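Local coordinates for glycoside Hydrolase (Bacteroides plebeius, PDB 5T3B), which is a glycoside hydrolase of family 50 from a gut bacterium and probably cleaves glycosidic bonds in agarose-type algal polysaccharides, as its family relatives do, at residues K96-F101 with D327-Y332; R410-R415 with D445-M450. All blocks are in the same frame, centred on the assembly; numbering follows the deposited sequence.

Contact 1 (K96-F101 with D327-Y332); sequences KATGRF and DPELLY. With EDO (1,2-ethanediol), chain M.
Asp327 OD1 takes two donors, Arg100 NH1 at 2.9 Å and the backbone N of Glu329 at 3.0 Å, which reach it from opposite faces of the carboxylate plane. The second bond makes an Asx turn, so the acid is tied to its own type I turn, Asp327 to Leu330, while it receives the arginine. The other oxygen is gripped too: Arg100 NH2 meets the syn lone pair of Asp327 OD2 at 2.8 Å, closing a two-nitrogen, end-on salt bridge whose planes are 49° apart. Bends at chi2 and chi3 (-66° and -60°) curl the arginine chain so that the guanidinium comes to the acid with its edge and lays one face over Glu329 CB, 3.7 Å from NH1.

The Glu329 carboxylate works through water. One molecule links its OE1 to Thr98 OG1, a second links OE1 to Thr98 O, and a third bridges OE2 to Arg100 NH1. Further along, Phe101 O and Glu329 O share a water 2.7 Å from the former, and Leu331 CG packs 3.6 Å from Phe101 O.

Asn242 N also donates to Asp327 OD2, and Leu331 pairs by backbone with Phe249. The contact thus joins the loop leading into strand 102-105 to the loop that follows helix 300-324.

Contact 2 (R410-R415 with D445-M450); sequences RDQQNR and DCNKGM
Arg415 reaches across to Gly449 O with both terminal nitrogens, NH1 and NH2 each 3.0 Å from that oxygen. The carbonyl lies in the guanidinium plane, but the two donors meet it differently: NH1 comes nearly along the C=O axis, at 167°, whereas NH2 stands above the carbonyl plane. Asn447 approaches from the other segment and brings one end of its side-chain amide over a guanidinium face, toward the rim, with the two planes 57° apart. Gln412 enters beside it, the end of its own side-chain amide close to that of Asn447.

The arginine chain runs straight at chi2 and then bends at chi3 (78°), which carries the guanidinium out to the glycine carbonyl. Its NE is spent on Thr392 O, and Tyr458 adds a cation-pi contact, so the group is fixed from several directions. A leucine in place of Arg415 would probably leave Gly449 O and Thr392 O without these donors and the end of the Asn447 side chain without the guanidinium face it stands against.

Farther back, Asp411 N-caps the helix that carries the arginine: its OD1 accepts from Asn414 N at 2.9 Å and from Asn414 ND2 at 2.8 Å. On the facing segment Asn447 is the centre of an inverse gamma turn, and Gly449 N is held by Asp442 OD1.

The first turn of helix 412-427, just after strand 407-409, is thereby joined to the loop between strand 432-437 and helix 459-469, with Leu461 of that helix touching Arg415.

Overall arrangement
Contacts 1 and 2 lie on opposite sides of the chain's centre, each about 19 Å from it, with their own centres 36 Å apart and nearest atoms about 18 Å apart. They do not touch. In sequence they run in series, 96-101 with 327-332 closing before 410-415 with 445-450 opens. Both rest on an arginine gripping one partner with NH1 and NH2, yet the acceptors differ: a carboxylate in contact 1, a single backbone carbonyl in contact 2. Contact 1 spans 225 intervening residues, contact 2 only 29. A 1,2-ethanediol, probably from the crystallisation liquor, sits by Leu330 in contact 1; in contact 2 the Gln412 side chain also lies near a bound 1,2-ethanediol.

Contact 1 (K96-F101 with D327-Y332)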
ATOM      1  N   LYS A  96      -7.620 -23.258   4.864  1.00 13.31           N
ATOM      2  CA  LYS A  96      -7.837 -24.006   3.630  1.00 15.22           C
ATOM      3  C   LYS A  96      -6.997 -23.482   2.476  1.00 14.20           C
ATOM      4  O   LYS A  96      -6.927 -22.309   2.244  1.00 16.05           O
ATOM      5  CB  LYS A  96      -9.299 -23.958   3.225  1.00 18.55           C
ATOM      6  CG  LYS A  96      -9.634 -24.823   2.017  1.00 25.93           C
ATOM      7  CD  LYS A  96     -11.089 -24.712   1.622  1.00 33.54           C
ATOM      8  CE  LYS A  96     -11.321 -25.447   0.291  1.00 44.64           C
ATOM      9  NZ  LYS A  96     -12.628 -25.109  -0.396  1.00 54.98           N
ATOM     10  N   ALA A  97      -6.410 -24.403   1.740  1.00 13.64           N
ATOM     11  CA  ALA A  97      -5.650 -24.080   0.514  1.00 14.04           C
ATOM     12  C   ALA A  97      -6.549 -24.096  -0.655  1.00 14.05           C
ATOM     13  O   ALA A  97      -7.306 -25.058  -0.845  1.00 17.25           O
ATOM     14  CB  ALA A  97      -4.555 -25.119   0.295  1.00 14.24           C
ATOM     15  N   THR A  98      -6.438 -23.089  -1.523  1.00 12.21           N
ATOM     16  CA  THR A  98      -7.130 -23.077  -2.810  1.00 11.90           C
ATOM     17  C   THR A  98      -6.221 -23.044  -4.010  1.00 11.47           C
ATOM     18  O   THR A  98      -6.682 -23.084  -5.180  1.00 14.83           O
ATOM     19  CB  THR A  98      -8.067 -21.862  -2.917  1.00 12.40           C
ATOM     20  OG1 THR A  98      -7.219 -20.698  -2.901  1.00 12.10           O
ATOM     21  CG2 THR A  98      -9.097 -21.811  -1.813  1.00 13.89           C
ATOM     22  N   GLY A  99      -4.911 -22.991  -3.748  1.00 11.00           N
ATOM     23  CA  GLY A  99      -3.941 -22.873  -4.812  1.00 11.43           C
ATOM     24  C   GLY A  99      -3.670 -21.441  -5.268  1.00 11.29           C
ATOM     25  O   GLY A  99      -2.917 -21.204  -6.215  1.00 12.04           O
ATOM     26  N   ARG A 100      -4.329 -20.474  -4.596  1.00 10.30           N
ATOM     27  CA  ARG A 100      -4.202 -19.075  -4.950  1.00  9.92           C
ATOM     28  C   ARG A 100      -4.175 -18.252  -3.669  1.00 10.32           C
ATOM     29  O   ARG A 100      -4.799 -18.616  -2.660  1.00 10.71           O
ATOM     30  CB  ARG A 100      -5.424 -18.638  -5.785  1.00 11.32           C
ATOM     31  CG  ARG A 100      -5.529 -19.355  -7.103  1.00 11.90           C
ATOM     32  CD  ARG A 100      -4.437 -19.068  -8.102  1.00 12.43           C
ATOM     33  NE  ARG A 100      -4.368 -17.664  -8.477  1.00 12.98           N
ATOM     34  CZ  ARG A 100      -5.193 -17.091  -9.340  1.00 12.73           C
ATOM     35  NH1 ARG A 100      -6.064 -17.809 -10.032  1.00 13.72           N
ATOM     36  NH2 ARG A 100      -5.146 -15.804  -9.510  1.00 13.06           N
ATOM     37  N   PHE A 101      -3.507 -17.110  -3.734  1.00  9.61           N
ATOM     38  CA  PHE A 101      -3.622 -16.118  -2.666  1.00  9.63           C
ATOM     39  C   PHE A 101      -5.087 -15.763  -2.465  1.00  9.02           C
ATOM     40  O   PHE A 101      -5.804 -15.513  -3.424  1.00 10.40           O
ATOM     41  CB  PHE A 101      -2.763 -14.871  -2.970  1.00  8.97           C
ATOM     42  CG  PHE A 101      -1.306 -15.058  -2.668  1.00  9.32           C
ATOM     43  CD1 PHE A 101      -0.850 -15.024  -1.363  1.00  8.55           C
ATOM     44  CD2 PHE A 101      -0.415 -15.296  -3.672  1.00  9.43           C
ATOM     45  CE1 PHE A 101       0.506 -15.209  -1.060  1.00  9.61           C
ATOM     46  CE2 PHE A 101       0.939 -15.475  -3.379  1.00 12.05           C
ATOM     47  CZ  PHE A 101       1.394 -15.439  -2.080  1.00 10.60           C
ATOM     48  N   ASP A 327     -10.103 -15.170 -14.959  1.00 13.10           N
ATOM     49  CA  ASP A 327      -9.488 -15.540 -13.652  1.00 12.64           C
ATOM     50  C   ASP A 327     -10.231 -14.842 -12.479  1.00 11.72           C
ATOM     51  O   ASP A 327      -9.743 -13.826 -11.939  1.00 12.59           O
ATOM     52  CB  ASP A 327      -8.008 -15.258 -13.585  1.00 12.92           C
ATOM     53  CG  ASP A 327      -7.423 -15.641 -12.237  1.00 13.40           C
ATOM     54  OD1 ASP A 327      -8.135 -16.344 -11.432  1.00 13.37           O
ATOM     55  OD2 ASP A 327      -6.301 -15.198 -11.937  1.00 13.69           O
ATOM     56  N   PRO A 328     -11.372 -15.364 -12.075  1.00 12.65           N
ATOM     57  CA  PRO A 328     -12.088 -14.733 -10.980  1.00 13.31           C
ATOM     58  C   PRO A 328     -11.428 -14.793  -9.610  1.00 11.31           C
ATOM     59  O   PRO A 328     -11.885 -14.174  -8.680  1.00 13.93           O
ATOM     60  CB  PRO A 328     -13.421 -15.473 -10.932  1.00 15.10           C
ATOM     61  CG  PRO A 328     -13.501 -16.203 -12.191  1.00 20.92           C
ATOM     62  CD  PRO A 328     -12.128 -16.456 -12.723  1.00 14.32           C
ATOM     63  N   GLU A 329     -10.321 -15.554  -9.471  1.00 10.94           N
ATOM     64  CA  GLU A 329      -9.633 -15.690  -8.225  1.00 10.46           C
ATOM     65  C   GLU A 329      -8.465 -14.706  -8.059  1.00 10.50           C
ATOM     66  O   GLU A 329      -7.858 -14.694  -6.969  1.00 11.53           O
ATOM     67  CB  GLU A 329      -9.100 -17.118  -8.003  1.00 12.89           C
ATOM     68  CG  GLU A 329     -10.193 -18.147  -7.755  1.00 15.80           C
ATOM     69  CD  GLU A 329      -9.602 -19.528  -7.763  1.00 23.07           C
ATOM     70  OE1 GLU A 329      -9.193 -20.037  -6.667  1.00 25.97           O
ATOM     71  OE2 GLU A 329      -9.453 -20.092  -8.910  1.00 27.77           O
ATOM     72  N   LEU A 330      -8.208 -13.838  -9.062  1.00  9.83           N
ATOM     73  CA  LEU A 330      -7.171 -12.800  -8.927  1.00  9.67           C
ATOM     74  C   LEU A 330      -7.651 -11.809  -7.879  1.00  9.85           C
ATOM     75  O   LEU A 330      -8.761 -11.285  -8.023  1.00 11.37           O
ATOM     76  CB  LEU A 330      -6.984 -12.141 -10.268  1.00 10.53           C
ATOM     77  CG  LEU A 330      -5.888 -11.104 -10.365  1.00 10.95           C
ATOM     78  CD1 LEU A 330      -4.523 -11.713 -10.053  1.00 14.11           C
ATOM     79  CD2 LEU A 330      -5.916 -10.457 -11.740  1.00 13.43           C
ATOM     80  N   LEU A 331      -6.824 -11.464  -6.896  1.00  9.10           N
ATOM     81  CA  LEU A 331      -7.207 -10.497  -5.888  1.00  8.63           C
ATOM     82  C   LEU A 331      -7.114  -9.067  -6.402  1.00  8.32           C
ATOM     83  O   LEU A 331      -6.097  -8.656  -6.971  1.00  9.17           O
ATOM     84  CB  LEU A 331      -6.388 -10.632  -4.612  1.00  8.67           C
ATOM     85  CG  LEU A 331      -6.471 -11.969  -3.890  1.00  9.58           C
ATOM     86  CD1 LEU A 331      -5.670 -11.929  -2.602  1.00 10.45           C
ATOM     87  CD2 LEU A 331      -7.916 -12.345  -3.620  1.00 11.87           C
ATOM     88  N   TYR A 332      -8.162  -8.299  -6.064  1.00  8.27           N
ATOM     89  CA  TYR A 332      -8.216  -6.893  -6.348  1.00  7.67           C
ATOM     90  C   TYR A 332      -7.837  -6.137  -5.079  1.00  7.82           C
ATOM     91  O   TYR A 332      -8.526  -6.180  -4.073  1.00  8.45           O
ATOM     92  CB  TYR A 332      -9.568  -6.486  -6.869  1.00  7.33           C
ATOM     93  CG  TYR A 332      -9.715  -5.018  -7.165  1.00  8.72           C
ATOM     94  CD1 TYR A 332      -8.658  -4.263  -7.662  1.00  9.03           C
ATOM     95  CD2 TYR A 332     -10.894  -4.384  -6.913  1.00  8.96           C
ATOM     96  CE1 TYR A 332      -8.787  -2.897  -7.925  1.00  8.94           C
ATOM     97  CE2 TYR A 332     -11.075  -3.054  -7.173  1.00 10.69           C
ATOM     98  CZ  TYR A 332     -10.027  -2.288  -7.658  1.00  9.55           C
ATOM     99  OH  TYR A 332     -10.139  -0.955  -7.877  1.00 12.85           O
TER
HETATM  100  C1  EDO M 511     -10.782 -12.872  -6.524  1.00 28.62           C
HETATM  101  O1  EDO M 511     -11.149 -11.488  -6.668  1.00 27.30           O
HETATM  102  C2  EDO M 511     -11.809 -13.644  -5.656  1.00 24.85           C
HETATM  103  O2  EDO M 511     -11.868 -12.779  -4.495  1.00 26.79           O
HETATM  104  O   HOH W   1      -8.828 -18.782  -4.186  1.00 14.67           O
HETATM  105  O   HOH W   2      -8.722 -22.648  -6.708  1.00 32.80           O
HETATM  106  O   HOH W   3      -6.918 -20.695  -9.949  1.00 33.77           O
HETATM  107  O   HOH W   4      -8.227 -16.040  -4.591  1.00 11.92           O
HETATM  108  O   HOH W   5      -5.188 -15.151  -6.092  1.00 12.64           O

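Contact 2 (R410-R415 with D445-M450)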
ATOM      1  N   ARG A 410      17.115  12.000  11.120  1.00  9.18           N
ATOM      2  CA  ARG A 410      18.525  12.411  11.069  1.00  9.43           C
ATOM      3  C   ARG A 410      19.439  11.465  10.297  1.00  9.60           C
ATOM      4  O   ARG A 410      20.419  11.898   9.682  1.00 10.94           O
ATOM      5  CB  ARG A 410      19.084  12.619  12.470  1.00 10.79           C
ATOM      6  CG  ARG A 410      18.475  13.770  13.240  1.00 11.68           C
ATOM      7  CD  ARG A 410      18.793  15.096  12.642  1.00 12.84           C
ATOM      8  NE  ARG A 410      18.338  16.175  13.539  1.00 12.55           N
ATOM      9  CZ  ARG A 410      18.379  17.439  13.215  1.00 13.40           C
ATOM     10  NH1 ARG A 410      18.848  17.839  12.042  1.00 16.07           N
ATOM     11  NH2 ARG A 410      17.951  18.323  14.096  1.00 16.19           N
ATOM     12  N   ASP A 411      19.197  10.147  10.402  1.00  9.87           N
ATOM     13  CA  ASP A 411      20.154   9.157   9.889  1.00 10.13           C
ATOM     14  C   ASP A 411      19.470   7.834   9.647  1.00  8.88           C
ATOM     15  O   ASP A 411      18.258   7.688   9.909  1.00  9.74           O
ATOM     16  CB  ASP A 411      21.350   9.071  10.807  1.00 10.70           C
ATOM     17  CG  ASP A 411      21.035   8.649  12.159  1.00 13.50           C
ATOM     18  OD1 ASP A 411      19.980   8.014  12.402  1.00 13.43           O
ATOM     19  OD2 ASP A 411      21.841   8.932  13.092  1.00 18.78           O
ATOM     20  N   GLN A 412      20.225   6.874   9.131  1.00  8.70           N
ATOM     21  CA  GLN A 412      19.638   5.582   8.777  1.00  8.36           C
ATOM     22  C   GLN A 412      19.120   4.828  10.001  1.00  9.13           C
ATOM     23  O   GLN A 412      18.090   4.176   9.907  1.00  9.65           O
ATOM     24  CB  GLN A 412      20.640   4.717   7.997  1.00  9.04           C
ATOM     25  CG  GLN A 412      21.113   5.359   6.702  1.00  9.37           C
ATOM     26  CD  GLN A 412      19.978   5.744   5.785  1.00  9.89           C
ATOM     27  OE1 GLN A 412      19.845   6.920   5.298  1.00 12.68           O
ATOM     28  NE2 GLN A 412      19.178   4.807   5.537  1.00  7.13           N
ATOM     29  N   GLN A 413      19.825   4.930  11.114  1.00  9.60           N
ATOM     30  CA  GLN A 413      19.331   4.291  12.333  1.00  9.26           C
ATOM     31  C   GLN A 413      17.931   4.832  12.666  1.00  9.28           C
ATOM     32  O   GLN A 413      17.063   4.053  13.026  1.00  9.59           O
ATOM     33  CB  GLN A 413      20.274   4.489  13.516  1.00 11.33           C
ATOM     34  CG  GLN A 413      19.724   3.974  14.807  1.00 12.82           C
ATOM     35  CD  GLN A 413      20.714   4.084  15.934  1.00 14.04           C
ATOM     36  OE1 GLN A 413      21.234   5.160  16.218  1.00 17.09           O
ATOM     37  NE2 GLN A 413      20.947   2.978  16.568  1.00 16.25           N
ATOM     38  N   ASN A 414      17.725   6.127  12.544  1.00  8.89           N
ATOM     39  CA  ASN A 414      16.428   6.701  12.866  1.00  9.10           C
ATOM     40  C   ASN A 414      15.388   6.331  11.813  1.00  8.06           C
ATOM     41  O   ASN A 414      14.188   6.270  12.168  1.00  8.99           O
ATOM     42  CB  ASN A 414      16.544   8.198  13.139  1.00 10.12           C
ATOM     43  CG  ASN A 414      17.098   8.464  14.542  1.00 12.88           C
ATOM     44  OD1 ASN A 414      16.346   8.455  15.512  1.00 14.68           O
ATOM     45  ND2 ASN A 414      18.348   8.662  14.644  1.00 18.64           N
ATOM     46  N   ARG A 415      15.774   6.108  10.554  1.00  7.28           N
ATOM     47  CA  ARG A 415      14.851   5.538   9.613  1.00  7.87           C
ATOM     48  C   ARG A 415      14.390   4.177  10.118  1.00  8.08           C
ATOM     49  O   ARG A 415      13.214   3.784   9.936  1.00  8.56           O
ATOM     50  CB  ARG A 415      15.429   5.426   8.193  1.00  8.48           C
ATOM     51  CG  ARG A 415      15.818   6.721   7.522  1.00  8.59           C
ATOM     52  CD  ARG A 415      16.461   6.447   6.184  1.00  8.14           C
ATOM     53  NE  ARG A 415      15.472   6.134   5.172  1.00  7.76           N
ATOM     54  CZ  ARG A 415      15.745   5.451   4.050  1.00  7.91           C
ATOM     55  NH1 ARG A 415      16.892   4.819   3.822  1.00  8.37           N
ATOM     56  NH2 ARG A 415      14.803   5.382   3.134  1.00  7.57           N
ATOM     57  N   ASP A 445      18.412  11.967  -6.188  1.00 10.85           N
ATOM     58  CA  ASP A 445      18.438  13.096  -5.293  1.00 11.37           C
ATOM     59  C   ASP A 445      17.490  13.003  -4.110  1.00  9.49           C
ATOM     60  O   ASP A 445      17.153  14.026  -3.477  1.00 10.37           O
ATOM     61  CB  ASP A 445      18.168  14.365  -6.052  1.00 12.88           C
ATOM     62  CG  ASP A 445      16.839  14.392  -6.718  1.00 15.56           C
ATOM     63  OD1 ASP A 445      16.053  13.367  -6.639  1.00 19.17           O
ATOM     64  OD2 ASP A 445      16.521  15.394  -7.428  1.00 20.93           O
ATOM     65  N   CYS A 446      17.107  11.781  -3.712  1.00  8.85           N
ATOM     66  CA  CYS A 446      16.214  11.683  -2.543  1.00  8.68           C
ATOM     67  C   CYS A 446      16.330  10.305  -1.900  1.00  7.93           C
ATOM     68  O   CYS A 446      16.197   9.301  -2.619  1.00  8.28           O
ATOM     69  CB  CYS A 446      14.773  12.008  -2.917  1.00  9.89           C
ATOM     70  SG  CYS A 446      13.714  12.145  -1.455  1.00 10.93           S
ATOM     71  N   ASN A 447      16.435  10.264  -0.600  1.00  7.57           N
ATOM     72  CA  ASN A 447      16.596   9.047   0.168  1.00  7.87           C
ATOM     73  C   ASN A 447      15.244   8.351   0.438  1.00  7.62           C
ATOM     74  O   ASN A 447      14.838   8.280   1.590  1.00  8.54           O
ATOM     75  CB  ASN A 447      17.398   9.286   1.423  1.00  8.05           C
ATOM     76  CG  ASN A 447      17.688   8.017   2.183  1.00  7.75           C
ATOM     77  OD1 ASN A 447      17.906   6.894   1.575  1.00 10.92           O
ATOM     78  ND2 ASN A 447      17.761   8.119   3.457  1.00  5.66           N
ATOM     79  N   LYS A 448      14.648   7.848  -0.631  1.00  8.07           N
ATOM     80  CA  LYS A 448      13.419   7.049  -0.533  1.00  8.29           C
ATOM     81  C   LYS A 448      13.691   5.574  -0.459  1.00  8.89           C
ATOM     82  O   LYS A 448      12.798   4.802  -0.208  1.00 11.68           O
ATOM     83  CB  LYS A 448      12.525   7.338  -1.742  1.00 10.37           C
ATOM     84  CG  LYS A 448      12.037   8.763  -1.882  1.00 11.19           C
ATOM     85  CD  LYS A 448      11.300   9.010  -3.189  1.00 14.98           C
ATOM     86  CE  LYS A 448      10.866  10.426  -3.324  1.00 15.26           C
ATOM     87  NZ  LYS A 448      10.470  10.752  -4.766  1.00 19.75           N
ATOM     88  N   GLY A 449      14.930   5.147  -0.625  1.00  8.33           N
ATOM     89  CA  GLY A 449      15.164   3.743  -0.841  1.00  8.71           C
ATOM     90  C   GLY A 449      15.588   2.937   0.345  1.00  7.80           C
ATOM     91  O   GLY A 449      16.155   3.458   1.308  1.00  8.85           O
ATOM     92  N   MET A 450      15.353   1.629   0.249  0.50  7.43           N
ATOM     93  CA  MET A 450      16.021   0.667   1.114  0.50  8.17           C
ATOM     94  C   MET A 450      17.485   0.445   0.649  0.50  8.04           C
ATOM     95  O   MET A 450      18.346   0.113   1.475  0.50  8.99           O
ATOM     96  CB  MET A 450      15.268  -0.666   1.119  0.50  9.03           C
ATOM     97  CG  MET A 450      15.696  -1.638   2.185  0.50  9.96           C
ATOM     98  SD  MET A 450      14.807  -3.181   2.309  0.50 10.65           S
ATOM     99  CE  MET A 450      15.138  -3.934   0.730  0.50  7.28           C
TER